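Local coordinates for uncharacterized protein (Mycobacterium vanbaalenii PYR-1, PDB 4XU6) that binds diacylglycerol in the membrane as a homotrimeric bacterial homolog of the Insig proteins, at residues I21-H26 with G88-T93. Sequence-based numbering, arbitrary orientation.
With TDA (N-tridecanoic acid), chain E.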
# COMPACT_ATOMS: atom_id res chain seq x y z
N ILE A 21 -8.80 6.46 -16.41
CA ILE A 21 -7.46 6.62 -15.86
C ILE A 21 -6.74 5.27 -15.83
O ILE A 21 -5.59 5.16 -16.24
CB ILE A 21 -7.51 7.22 -14.43
CG1 ILE A 21 -7.99 8.67 -14.48
CG2 ILE A 21 -6.12 7.15 -13.76
CD1 ILE A 21 -8.43 9.22 -13.11
N GLY A 22 -7.43 4.24 -15.34
CA GLY A 22 -6.85 2.92 -15.27
C GLY A 22 -6.59 2.34 -16.65
O GLY A 22 -5.56 1.72 -16.90
N ASP A 23 -7.53 2.54 -17.57
CA ASP A 23 -7.35 1.99 -18.92
C ASP A 23 -6.25 2.73 -19.68
O ASP A 23 -5.46 2.11 -20.38
CB ASP A 23 -8.66 2.02 -19.70
CG ASP A 23 -8.68 1.03 -20.85
OD1 ASP A 23 -8.18 -0.11 -20.70
OD2 ASP A 23 -9.21 1.40 -21.92
N HIS A 24 -6.17 4.05 -19.53
CA HIS A 24 -5.03 4.76 -20.11
C HIS A 24 -3.72 4.19 -19.57
O HIS A 24 -2.76 4.00 -20.32
CB HIS A 24 -5.07 6.26 -19.80
CG HIS A 24 -3.78 6.94 -20.11
ND1 HIS A 24 -3.38 7.23 -21.39
CD2 HIS A 24 -2.76 7.33 -19.30
CE1 HIS A 24 -2.19 7.80 -21.37
NE2 HIS A 24 -1.78 7.86 -20.11
N SER A 25 -3.67 3.92 -18.27
CA SER A 25 -2.47 3.36 -17.65
C SER A 25 -2.10 2.01 -18.27
O SER A 25 -0.93 1.77 -18.58
CB SER A 25 -2.66 3.23 -16.14
OG SER A 25 -2.82 4.50 -15.55
N HIS A 26 -3.08 1.14 -18.47
CA HIS A 26 -2.83 -0.15 -19.13
C HIS A 26 -2.33 0.02 -20.57
O HIS A 26 -1.40 -0.66 -21.00
CB HIS A 26 -4.09 -1.02 -19.12
CG HIS A 26 -4.27 -1.79 -17.85
ND1 HIS A 26 -5.40 -2.54 -17.58
CD2 HIS A 26 -3.46 -1.95 -16.78
CE1 HIS A 26 -5.28 -3.11 -16.40
NE2 HIS A 26 -4.10 -2.77 -15.89
N GLY A 88 -5.72 3.01 -7.14
CA GLY A 88 -4.31 2.74 -6.89
C GLY A 88 -3.94 1.32 -7.27
O GLY A 88 -2.87 1.08 -7.83
N THR A 89 -4.84 0.37 -7.00
CA THR A 89 -4.58 -1.02 -7.34
C THR A 89 -4.57 -1.21 -8.85
O THR A 89 -3.73 -1.90 -9.41
CB THR A 89 -5.63 -1.95 -6.69
OG1 THR A 89 -5.60 -1.78 -5.27
CG2 THR A 89 -5.35 -3.40 -7.02
N TYR A 90 -5.54 -0.57 -9.51
CA TYR A 90 -5.67 -0.60 -10.96
C TYR A 90 -4.38 -0.09 -11.63
O TYR A 90 -3.78 -0.79 -12.48
CB TYR A 90 -6.87 0.28 -11.34
CG TYR A 90 -7.46 0.11 -12.73
CD1 TYR A 90 -6.74 -0.47 -13.78
CD2 TYR A 90 -8.75 0.55 -12.99
CE1 TYR A 90 -7.32 -0.60 -15.05
CE2 TYR A 90 -9.33 0.42 -14.24
CZ TYR A 90 -8.61 -0.15 -15.26
OH TYR A 90 -9.20 -0.25 -16.50
N VAL A 91 -3.92 1.10 -11.25
CA VAL A 91 -2.71 1.64 -11.89
C VAL A 91 -1.46 0.84 -11.52
O VAL A 91 -0.53 0.76 -12.31
CB VAL A 91 -2.50 3.16 -11.63
CG1 VAL A 91 -3.67 3.96 -12.20
CG2 VAL A 91 -2.31 3.46 -10.14
N THR A 92 -1.45 0.24 -10.33
CA THR A 92 -0.32 -0.61 -9.95
C THR A 92 -0.20 -1.81 -10.89
O THR A 92 0.91 -2.22 -11.24
CB THR A 92 -0.44 -1.11 -8.48
OG1 THR A 92 -0.37 0.01 -7.59
CG2 THR A 92 0.70 -2.09 -8.14
N THR A 93 -1.33 -2.37 -11.31
CA THR A 93 -1.27 -3.51 -12.23
C THR A 93 -0.62 -3.10 -13.54
O THR A 93 0.05 -3.91 -14.16
CB THR A 93 -2.65 -4.16 -12.50
OG1 THR A 93 -3.52 -3.23 -13.16
CG2 THR A 93 -3.28 -4.65 -11.20
O21 TDA E . -8.32 -4.26 -17.15
O22 TDA E . -9.56 -4.00 -19.11
C21 TDA E . -9.53 -3.88 -17.88
C22 TDA E . -10.70 -3.27 -17.16
C23 TDA E . -10.60 -3.50 -15.65
C24 TDA E . -11.71 -2.74 -14.90
C25 TDA E . -11.68 -3.06 -13.41
C26 TDA E . -12.76 -2.29 -12.64
C27 TDA E . -12.39 -0.82 -12.64
C28 TDA E . -13.38 0.02 -11.87
C29 TDA E . -13.04 1.49 -12.04
C30 TDA E . -14.02 2.31 -11.21
C31 TDA E . -13.78 2.05 -9.73
C32 TDA E . -14.62 3.00 -8.88
C33 TDA E . -14.85 2.41 -7.49
O HOH W 1 -7.84 -1.46 -18.53
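Helices 5-29 and 76-96 run side by side, closest in register where Gly-22 CA lies 5.5 Å from Val-91 CA; the axes of segments 21-26 and 88-93 point in nearly the same direction (11°) and approach to 8.6 Å. Tyr-90 lays its ring flat over the backbone of Gly-22, whose CA sits over the ring centre, 3.4 Å from the centroid, in a CH-pi contact. Glycine suits this place because a CB here would point into the ring. With CG anti to the backbone N (chi1 -163°), Tyr-90 swings its ring off its own helix toward helix 5-29.

The same ring turns an edge to His-26: CE1 of Tyr-90 lies over the imidazole face toward its rim, a T-shaped pair with planes at 63°. His-26 uses both nitrogens. His-26 NE2 donates to Thr-93 OG1 (2.8 Å) along a nearly straight bond close to the imidazole plane; Thr-93 OG1 in turn donates to Tyr-90 O, so one hydroxyl both accepts and donates. At ND1 the ring hydrogen-bonds a water that Tyr-90 OH also binds and that donates to Asp-23 OD1. Gripped at both nitrogens, the ring has its rotation fixed. His-26 CE1 faces O21 of the tridecanoic acid at 3.3 Å, while Tyr-90 OH meets the lipid's C22. This fatty acid, hydrogen-bonded to Tyr-150 OH, probably marks where diacylglycerol, which His-26 and Tyr-150 bind, sits.

Beside this polar cluster, Val-91 CG1 packs on Ser-25 OG at 3.5 Å, a hydroxyl small enough for the close approach and turned back to Ile-21 O.

Helix 48-64 covers Asp-23 and Tyr-90 through Phe-49, helix 101-119 backs Thr-93 through Val-108, Pro-103 of a second subunit packs on Ser-25 and Val-91, and Ser-45 and Tyr-34, in strands 45-46 and 32-34, hold Asp-23 OD2.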